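Local coordinates for protein Obg-like ATPase 1 (Schizosaccharomyces pombe, PDB 1NI3) that hydrolyses ATP, and GTP less efficiently, using magnesium, and negatively regulates the G2/M transition of the cell cycle, at residues Val26-Val31 / Leu144-Asp149; Leu152-Glu157 / Tyr220-Lys225; Ile203-Trp208 / Glu255-Asp260. One frame throughout, in Å; residues are numbered along the deposited sequence.

Contact 1. Residues Val26-Val31 / Leu144-Asp149; sequences VGMPNV and LSIIVD. With SO4 (sulfate ion), chain B.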
loop_
_atom_site.group_PDB
_atom_site.type_symbol
_atom_site.label_atom_id
_atom_site.label_comp_id
_atom_site.label_asym_id
_atom_site.label_seq_id
_atom_site.Cartn_x
_atom_site.Cartn_y
_atom_site.Cartn_z
ATOM N N VAL A 26 1.358 -6.132 -9.194
ATOM C CA VAL A 26 2.466 -6.791 -9.873
ATOM C C VAL A 26 2.246 -8.298 -9.956
ATOM O O VAL A 26 1.758 -8.929 -9.009
ATOM C CB VAL A 26 3.785 -6.538 -9.117
ATOM C CG1 VAL A 26 4.785 -7.647 -9.401
ATOM C CG2 VAL A 26 4.337 -5.184 -9.508
ATOM N N GLY A 27 2.635 -8.885 -11.082
ATOM C CA GLY A 27 2.471 -10.317 -11.239
ATOM C C GLY A 27 3.046 -10.890 -12.517
ATOM O O GLY A 27 3.359 -10.166 -13.453
HETATM N N MSE A 28 3.180 -12.206 -12.550
HETATM C CA MSE A 28 3.701 -12.883 -13.716
HETATM C C MSE A 28 2.531 -13.108 -14.666
HETATM O O MSE A 28 1.405 -13.284 -14.230
HETATM C CB MSE A 28 4.319 -14.219 -13.301
HETATM C CG MSE A 28 5.453 -14.665 -14.180
HETATM SE SE MSE A 28 6.865 -13.322 -14.294
HETATM C CE MSE A 28 7.953 -13.940 -12.818
ATOM N N PRO A 29 2.784 -13.086 -15.984
ATOM C CA PRO A 29 1.729 -13.294 -16.984
ATOM C C PRO A 29 0.792 -14.440 -16.631
ATOM O O PRO A 29 1.247 -15.530 -16.293
ATOM C CB PRO A 29 2.516 -13.575 -18.258
ATOM C CG PRO A 29 3.723 -12.684 -18.086
ATOM C CD PRO A 29 4.091 -12.875 -16.631
ATOM N N ASN A 30 -0.509 -14.179 -16.690
ATOM C CA ASN A 30 -1.539 -15.181 -16.390
ATOM C C ASN A 30 -1.669 -15.644 -14.942
ATOM O O ASN A 30 -1.587 -16.837 -14.675
ATOM C CB ASN A 30 -1.375 -16.419 -17.288
ATOM C CG ASN A 30 -1.519 -16.094 -18.766
ATOM O OD1 ASN A 30 -2.615 -15.797 -19.252
ATOM N ND2 ASN A 30 -0.406 -16.159 -19.493
ATOM N N VAL A 31 -1.881 -14.720 -14.006
ATOM C CA VAL A 31 -2.043 -15.109 -12.599
ATOM C C VAL A 31 -3.356 -14.608 -11.986
ATOM O O VAL A 31 -3.685 -14.948 -10.847
ATOM C CB VAL A 31 -0.876 -14.605 -11.712
ATOM C CG1 VAL A 31 0.435 -15.193 -12.196
ATOM C CG2 VAL A 31 -0.835 -13.094 -11.721
ATOM N N LEU A 144 8.334 -16.612 -8.389
ATOM C CA LEU A 144 8.532 -15.788 -7.207
ATOM C C LEU A 144 9.963 -15.263 -7.158
ATOM O O LEU A 144 10.191 -14.095 -6.838
ATOM C CB LEU A 144 8.265 -16.605 -5.951
ATOM C CG LEU A 144 6.973 -16.326 -5.192
ATOM C CD1 LEU A 144 6.800 -17.368 -4.107
ATOM C CD2 LEU A 144 7.022 -14.927 -4.608
ATOM N N SER A 145 10.921 -16.136 -7.456
ATOM C CA SER A 145 12.322 -15.761 -7.435
ATOM C C SER A 145 12.683 -14.870 -8.624
ATOM O O SER A 145 13.481 -13.942 -8.501
ATOM C CB SER A 145 13.192 -17.018 -7.426
ATOM O OG SER A 145 14.563 -16.690 -7.143
ATOM N N ILE A 146 12.083 -15.144 -9.775
ATOM C CA ILE A 146 12.338 -14.353 -10.980
ATOM C C ILE A 146 12.157 -12.861 -10.719
ATOM O O ILE A 146 13.098 -12.069 -10.847
ATOM C CB ILE A 146 11.377 -14.756 -12.116
ATOM C CG1 ILE A 146 11.726 -16.156 -12.613
ATOM C CG2 ILE A 146 11.442 -13.739 -13.249
ATOM C CD1 ILE A 146 10.661 -16.754 -13.493
ATOM N N ILE A 147 10.929 -12.486 -10.366
ATOM C CA ILE A 147 10.587 -11.096 -10.086
ATOM C C ILE A 147 11.610 -10.448 -9.156
ATOM O O ILE A 147 12.153 -9.387 -9.469
ATOM C CB ILE A 147 9.148 -11.000 -9.497
ATOM C CG1 ILE A 147 8.154 -11.588 -10.509
ATOM C CG2 ILE A 147 8.766 -9.549 -9.234
ATOM C CD1 ILE A 147 6.715 -11.580 -10.059
ATOM N N VAL A 148 11.901 -11.088 -8.033
ATOM C CA VAL A 148 12.876 -10.527 -7.109
ATOM C C VAL A 148 14.172 -10.203 -7.845
ATOM O O VAL A 148 14.611 -9.053 -7.880
ATOM C CB VAL A 148 13.227 -11.510 -5.998
ATOM C CG1 VAL A 148 13.944 -10.776 -4.892
ATOM C CG2 VAL A 148 11.979 -12.195 -5.495
ATOM N N ASP A 149 14.781 -11.235 -8.426
ATOM C CA ASP A 149 16.043 -11.088 -9.145
ATOM C C ASP A 149 15.962 -9.999 -10.195
ATOM O O ASP A 149 16.916 -9.236 -10.384
ATOM C CB ASP A 149 16.435 -12.416 -9.781
ATOM C CG ASP A 149 16.593 -13.503 -8.757
ATOM O OD1 ASP A 149 17.367 -13.296 -7.790
ATOM O OD2 ASP A 149 15.943 -14.560 -8.908
HETATM S S SO4 B . -3.137 -12.098 -15.752
HETATM O O1 SO4 B . -2.096 -11.875 -14.732
HETATM O O2 SO4 B . -4.145 -11.018 -15.685
HETATM O O3 SO4 B . -3.780 -13.407 -15.523
HETATM O O4 SO4 B . -2.518 -12.091 -17.092
#
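No ring, amide or carboxylate takes part where Met28 meets Ile146 and Ile147; the side chains that touch are all aliphatic or selenoether. The nearest flat group is the peptide that follows Gly27, whose carbonyl carbon C lies 4.5 Å from Ile147 CD1. The setting is the P-loop (Walker A) of an OBG-type G domain. The chain leaves strand 22-27 for the loop, which runs beside helix 140-168. Met28 is present as selenomethionine. Its CG stands anti to the backbone N (chi1 -150°), and further bends at chi2 and chi3 carry CE to the helix. This methyl group does nearly all the touching. It lies 3.3 Å from Ile147 CG1 and 3.5 Å from Ile146 CG2. Met28 crosses Ile146 at about a right angle but slides past Ile147 in the opposite direction. Val26 CG1 reaches Ile147 CG2 more loosely, at 4.4 Å. Val26 also packs on Phe109 and Val113 of helix 107-113. The contact joins the start of the loop to helix 140-168 by apolar side chains alone. Beyond Met28 the chain turns to an anion. Asn30 and Val31 belong to the predicted ATP site, and a sulfate ion, probably from the crystallisation liquor, is bound there. Gly32 N, Ser34 N and Lys33 NZ also hold it, consistent with a place made for a nucleotide phosphate. Asn30 N gives a bent bond to sulfate O4 (2.9 Å, 141°), whereas Val31 N points almost straight at sulfate O1 (2.9 Å, 178°).

Contact 2. Residues Leu152-Glu157 / Tyr220-Lys225; sequences LIKDAE and YLLTAK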
loop_
_atom_site.group_PDB
_atom_site.type_symbol
_atom_site.label_atom_id
_atom_site.label_comp_id
_atom_site.label_asym_id
_atom_site.label_seq_id
_atom_site.Cartn_x
_atom_site.Cartn_y
_atom_site.Cartn_z
ATOM N N LEU A 152 16.092 -6.781 -8.233
ATOM C CA LEU A 152 17.448 -6.573 -7.740
ATOM C C LEU A 152 18.379 -6.100 -8.851
ATOM O O LEU A 152 19.139 -5.143 -8.660
ATOM C CB LEU A 152 17.988 -7.860 -7.149
ATOM C CG LEU A 152 17.258 -8.184 -5.862
ATOM C CD1 LEU A 152 17.649 -9.565 -5.394
ATOM C CD2 LEU A 152 17.584 -7.119 -4.815
ATOM N N ILE A 153 18.327 -6.751 -10.010
ATOM C CA ILE A 153 19.192 -6.330 -11.092
ATOM C C ILE A 153 18.975 -4.864 -11.415
ATOM O O ILE A 153 19.933 -4.080 -11.437
ATOM C CB ILE A 153 18.968 -7.177 -12.334
ATOM C CG1 ILE A 153 19.292 -8.634 -12.019
ATOM C CG2 ILE A 153 19.901 -6.719 -13.451
ATOM C CD1 ILE A 153 20.743 -8.827 -11.593
ATOM N N LYS A 154 17.726 -4.486 -11.667
ATOM C CA LYS A 154 17.439 -3.088 -11.959
ATOM C C LYS A 154 18.091 -2.150 -10.945
ATOM O O LYS A 154 18.987 -1.387 -11.291
ATOM C CB LYS A 154 15.933 -2.855 -11.990
ATOM C CG LYS A 154 15.328 -3.176 -13.323
ATOM C CD LYS A 154 15.909 -2.250 -14.373
ATOM C CE LYS A 154 15.438 -2.603 -15.768
ATOM N NZ LYS A 154 15.901 -1.571 -16.734
ATOM N N ASP A 155 17.648 -2.211 -9.694
ATOM C CA ASP A 155 18.224 -1.348 -8.675
ATOM C C ASP A 155 19.735 -1.423 -8.659
ATOM O O ASP A 155 20.413 -0.418 -8.456
ATOM C CB ASP A 155 17.677 -1.699 -7.296
ATOM C CG ASP A 155 16.209 -1.376 -7.165
ATOM O OD1 ASP A 155 15.826 -0.223 -7.443
ATOM O OD2 ASP A 155 15.441 -2.277 -6.787
ATOM N N ALA A 156 20.257 -2.624 -8.875
ATOM C CA ALA A 156 21.694 -2.845 -8.897
ATOM C C ALA A 156 22.306 -2.018 -10.003
ATOM O O ALA A 156 23.265 -1.274 -9.790
ATOM C CB ALA A 156 21.983 -4.304 -9.131
ATOM N N GLU A 157 21.741 -2.151 -11.197
ATOM C CA GLU A 157 22.224 -1.386 -12.332
ATOM C C GLU A 157 22.072 0.099 -12.032
ATOM O O GLU A 157 23.037 0.841 -12.148
ATOM C CB GLU A 157 21.453 -1.774 -13.590
ATOM C CG GLU A 157 21.956 -3.089 -14.192
ATOM C CD GLU A 157 21.004 -3.684 -15.218
ATOM O OE1 GLU A 157 20.338 -2.913 -15.948
ATOM O OE2 GLU A 157 20.962 -4.927 -15.322
ATOM N N TYR A 220 14.698 6.145 -5.308
ATOM C CA TYR A 220 13.426 5.558 -5.717
ATOM C C TYR A 220 13.575 4.122 -6.222
ATOM O O TYR A 220 13.007 3.740 -7.254
ATOM C CB TYR A 220 12.777 6.447 -6.784
ATOM C CG TYR A 220 12.675 7.879 -6.337
ATOM C CD1 TYR A 220 13.791 8.700 -6.341
ATOM C CD2 TYR A 220 11.483 8.389 -5.810
ATOM C CE1 TYR A 220 13.730 9.984 -5.832
ATOM C CE2 TYR A 220 11.418 9.678 -5.294
ATOM C CZ TYR A 220 12.550 10.471 -5.308
ATOM O OH TYR A 220 12.506 11.747 -4.798
ATOM N N LEU A 221 14.328 3.320 -5.477
ATOM C CA LEU A 221 14.569 1.932 -5.867
ATOM C C LEU A 221 13.301 1.086 -5.889
ATOM O O LEU A 221 12.405 1.266 -5.072
ATOM C CB LEU A 221 15.587 1.294 -4.919
ATOM C CG LEU A 221 16.936 2.009 -4.835
ATOM C CD1 LEU A 221 17.848 1.288 -3.864
ATOM C CD2 LEU A 221 17.558 2.063 -6.215
ATOM N N LEU A 222 13.238 0.167 -6.839
ATOM C CA LEU A 222 12.098 -0.717 -6.968
ATOM C C LEU A 222 11.999 -1.566 -5.709
ATOM O O LEU A 222 10.933 -1.733 -5.106
ATOM C CB LEU A 222 12.288 -1.635 -8.175
ATOM C CG LEU A 222 11.785 -1.093 -9.509
ATOM C CD1 LEU A 222 12.506 -1.769 -10.654
ATOM C CD2 LEU A 222 10.281 -1.312 -9.603
ATOM N N THR A 223 13.158 -2.074 -5.318
ATOM C CA THR A 223 13.329 -2.950 -4.168
ATOM C C THR A 223 13.189 -2.250 -2.796
ATOM O O THR A 223 13.463 -2.852 -1.748
ATOM C CB THR A 223 14.705 -3.661 -4.303
ATOM O OG1 THR A 223 14.647 -4.964 -3.726
ATOM C CG2 THR A 223 15.812 -2.852 -3.652
ATOM N N ALA A 224 12.746 -0.991 -2.816
ATOM C CA ALA A 224 12.524 -0.215 -1.608
ATOM C C ALA A 224 11.059 -0.297 -1.201
ATOM O O ALA A 224 10.738 -0.283 -0.030
ATOM C CB ALA A 224 12.917 1.239 -1.847
ATOM N N LYS A 225 10.178 -0.398 -2.186
ATOM C CA LYS A 225 8.739 -0.452 -1.936
ATOM C C LYS A 225 8.284 -1.703 -1.195
ATOM O O LYS A 225 8.717 -2.817 -1.508
ATOM C CB LYS A 225 7.969 -0.372 -3.253
ATOM C CG LYS A 225 8.528 0.650 -4.226
ATOM C CD LYS A 225 7.754 0.647 -5.534
ATOM C CE LYS A 225 8.415 1.558 -6.547
ATOM N NZ LYS A 225 8.466 2.966 -6.076
#
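Asp155 OD2 accepts a hydrogen bond from Thr223 N at 2.7 Å (N-H...O angle 152°). The other carboxylate oxygen, Asp155 OD1, takes one from Leu222 N, also at 2.7 Å. OD1 uses its syn lone pair. OD2 is met on the syn side as well, with the donor 24° out of the carboxylate plane. One side chain of a long helix thus grips two successive amides at the start of the 3-10 segment 222-224. The two bonds fix the rotation of the carboxylate, and the amides would probably stabilise its negative charge. The group is buried. Carbon contacts complete it. Leu222 CD1 rests 3.8 Å from Lys154 CB, at the root of a chain that bends at chi2 and leads its NZ away to Asn107. The Leu152 methyl CD2 lies against the threonine hydroxyl, 3.8 Å from Thr223 OG1. The contact ties helix 140-168 to the loop that joins helix 210-217 to strand 227-232. Leu196 of helix 179-199 touches Leu152, Asp155 and Thr223, while Leu110 of helix 107-113 touches Lys154 and Leu222.

Contact 3. Residues Ile203-Trp208 / Glu255-Asp260; sequences IRKGDW and ENSPGD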
loop_
_atom_site.group_PDB
_atom_site.type_symbol
_atom_site.label_atom_id
_atom_site.label_comp_id
_atom_site.label_asym_id
_atom_site.label_seq_id
_atom_site.Cartn_x
_atom_site.Cartn_y
_atom_site.Cartn_z
ATOM N N ILE A 203 16.455 -4.009 -0.838
ATOM C CA ILE A 203 16.951 -2.924 0.008
ATOM C C ILE A 203 16.040 -2.605 1.205
ATOM O O ILE A 203 16.518 -2.212 2.278
ATOM C CB ILE A 203 17.175 -1.629 -0.836
ATOM C CG1 ILE A 203 18.344 -0.836 -0.265
ATOM C CG2 ILE A 203 15.915 -0.781 -0.869
ATOM C CD1 ILE A 203 19.695 -1.519 -0.463
ATOM N N ARG A 204 14.734 -2.789 1.034
ATOM C CA ARG A 204 13.810 -2.495 2.114
ATOM C C ARG A 204 14.047 -3.412 3.312
ATOM O O ARG A 204 13.487 -3.192 4.389
ATOM C CB ARG A 204 12.377 -2.653 1.633
ATOM C CG ARG A 204 11.947 -4.064 1.350
ATOM C CD ARG A 204 10.446 -4.088 1.207
ATOM N NE ARG A 204 9.937 -5.426 0.962
ATOM C CZ ARG A 204 9.903 -5.999 -0.233
ATOM N NH1 ARG A 204 10.346 -5.344 -1.300
ATOM N NH2 ARG A 204 9.431 -7.231 -0.362
ATOM N N LYS A 205 14.885 -4.428 3.128
ATOM C CA LYS A 205 15.167 -5.381 4.193
ATOM C C LYS A 205 16.461 -5.135 4.960
ATOM O O LYS A 205 16.699 -5.752 6.001
ATOM C CB LYS A 205 15.176 -6.800 3.624
ATOM C CG LYS A 205 13.891 -7.185 2.909
ATOM C CD LYS A 205 12.703 -7.225 3.862
ATOM C CE LYS A 205 11.426 -7.668 3.154
ATOM N NZ LYS A 205 10.239 -7.588 4.048
ATOM N N GLY A 206 17.293 -4.240 4.450
ATOM C CA GLY A 206 18.544 -3.960 5.122
ATOM C C GLY A 206 18.304 -3.243 6.427
ATOM O O GLY A 206 17.183 -2.844 6.737
ATOM N N ASP A 207 19.371 -3.092 7.201
ATOM C CA ASP A 207 19.324 -2.406 8.483
ATOM C C ASP A 207 20.072 -1.099 8.260
ATOM O O ASP A 207 21.283 -1.024 8.462
ATOM C CB ASP A 207 20.022 -3.251 9.553
ATOM C CG ASP A 207 20.088 -2.554 10.898
ATOM O OD1 ASP A 207 19.078 -1.925 11.294
ATOM O OD2 ASP A 207 21.141 -2.641 11.571
ATOM N N TRP A 208 19.346 -0.072 7.832
ATOM C CA TRP A 208 19.964 1.215 7.567
ATOM C C TRP A 208 19.669 2.219 8.658
ATOM O O TRP A 208 18.752 2.027 9.454
ATOM C CB TRP A 208 19.485 1.755 6.221
ATOM C CG TRP A 208 19.476 0.730 5.165
ATOM C CD1 TRP A 208 18.413 -0.040 4.783
ATOM C CD2 TRP A 208 20.589 0.298 4.378
ATOM N NE1 TRP A 208 18.796 -0.928 3.804
ATOM C CE2 TRP A 208 20.129 -0.745 3.541
ATOM C CE3 TRP A 208 21.931 0.685 4.296
ATOM C CZ2 TRP A 208 20.969 -1.406 2.639
ATOM C CZ3 TRP A 208 22.758 0.029 3.401
ATOM C CH2 TRP A 208 22.276 -1.002 2.587
ATOM N N GLU A 255 12.371 -17.236 3.512
ATOM C CA GLU A 255 13.776 -17.384 3.190
ATOM C C GLU A 255 14.204 -16.537 2.001
ATOM O O GLU A 255 15.170 -16.875 1.321
ATOM C CB GLU A 255 14.076 -18.861 2.910
ATOM C CG GLU A 255 13.901 -19.789 4.108
ATOM C CD GLU A 255 13.832 -21.257 3.710
ATOM O OE1 GLU A 255 14.684 -21.703 2.909
ATOM O OE2 GLU A 255 12.930 -21.970 4.206
ATOM N N ASN A 256 13.500 -15.443 1.738
ATOM C CA ASN A 256 13.858 -14.611 0.594
ATOM C C ASN A 256 13.315 -13.202 0.716
ATOM O O ASN A 256 13.895 -12.239 0.206
ATOM C CB ASN A 256 13.313 -15.235 -0.684
ATOM C CG ASN A 256 14.026 -16.517 -1.054
ATOM O OD1 ASN A 256 15.180 -16.491 -1.482
ATOM N ND2 ASN A 256 13.356 -17.651 -0.865
ATOM N N SER A 257 12.180 -13.094 1.386
ATOM C CA SER A 257 11.545 -11.815 1.595
ATOM C C SER A 257 10.751 -11.991 2.867
ATOM O O SER A 257 9.526 -12.078 2.846
ATOM C CB SER A 257 10.624 -11.483 0.427
ATOM O OG SER A 257 10.662 -10.090 0.166
ATOM N N PRO A 258 11.456 -12.064 4.002
ATOM C CA PRO A 258 10.827 -12.239 5.309
ATOM C C PRO A 258 10.053 -11.017 5.768
ATOM O O PRO A 258 10.384 -9.888 5.407
ATOM C CB PRO A 258 12.011 -12.551 6.207
ATOM C CG PRO A 258 13.097 -11.717 5.601
ATOM C CD PRO A 258 12.923 -11.979 4.130
ATOM N N GLY A 259 9.011 -11.266 6.552
ATOM C CA GLY A 259 8.201 -10.194 7.083
ATOM C C GLY A 259 7.014 -9.830 6.228
ATOM O O GLY A 259 5.944 -9.503 6.737
ATOM N N ASP A 260 7.202 -9.886 4.917
ATOM C CA ASP A 260 6.142 -9.534 3.984
ATOM C C ASP A 260 4.861 -10.339 4.190
ATOM O O ASP A 260 4.882 -11.555 4.370
ATOM C CB ASP A 260 6.657 -9.694 2.563
ATOM C CG ASP A 260 7.860 -8.827 2.304
ATOM O OD1 ASP A 260 7.724 -7.584 2.383
ATOM O OD2 ASP A 260 8.948 -9.376 2.046
#
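Asp260 faces two basic side chains, Arg204 and Lys205, and the three form a salt-bridge network between two surface loops. Each charged pair approaches from opposite directions. Lys205 NZ stands 3.0 Å from Asp260 OD2 and equally near its other oxygen, and both hydrogen bonds are weak. The Arg204 guanidinium presents an edge to the acid, with Asp260 CG in its plane. The two flat groups are nevertheless turned 69° against each other, so they do not pair side by side. Arg204 NH2 lies 3.3 Å from Asp260 OD1, again a weak bond. The first torsion of Arg204 (chi1 70°) sets CG between its backbone N and carbonyl carbon, and the chain then runs extended to NE and the acid.

Other hydrogen bonds add to this. The shortest across the loops is from Lys205 NZ to Pro258 O at 2.7 Å. Ser257 OG bonds to Asp260 OD2 at 2.6 Å, bracing the carboxylate from within its own loop. On the other loop, Trp208 NE1 and Gly206 N both donate to Ile203 O, which holds the turn around the basic pair.

Contacts with the surrounding fold are few. Ser257 and Asp260 rest on Tyr229 of strand 227-232, and Lys205 touches Tyr195 of helix 179-199. The backbone of Gly259 has a positive phi (92°), where a side chain would jam against the preceding carbonyl.

With an alanine at Asp260, Arg204 and Lys205 would probably be left side by side without their shared counter-charge, and Ser257 OG would lose its acceptor. The chemistry implies a join between loops that rests on charge, with several weak bonds from two basic groups, and a short one from Ser257, sharing one carboxylate.

In the fold
All three contacts lie within the OBG-type G domain of a monomer. Contacts 1 and 2 share helix 140-168, at adjoining positions, with centres about 15 Å apart. Contact 1 closes along the chain before the other two open. Contacts 2 and 3 then alternate: 152-157, 203-208, 220-225, 255-260. Their centres are about 13 Å apart and they touch, with a probable hydrogen bond from Arg204 N to Thr223 O at 3.1 Å. The centres of contacts 1 and 3 are about 18 Å apart, and the two do not touch. The loops at 220-225 and 255-260 lead into the parallel strands 227-232 and 262-265 of the central sheet, which also holds P-loop strand 22-27. The series runs from the nucleotide site, through a buried contact, to a surface one.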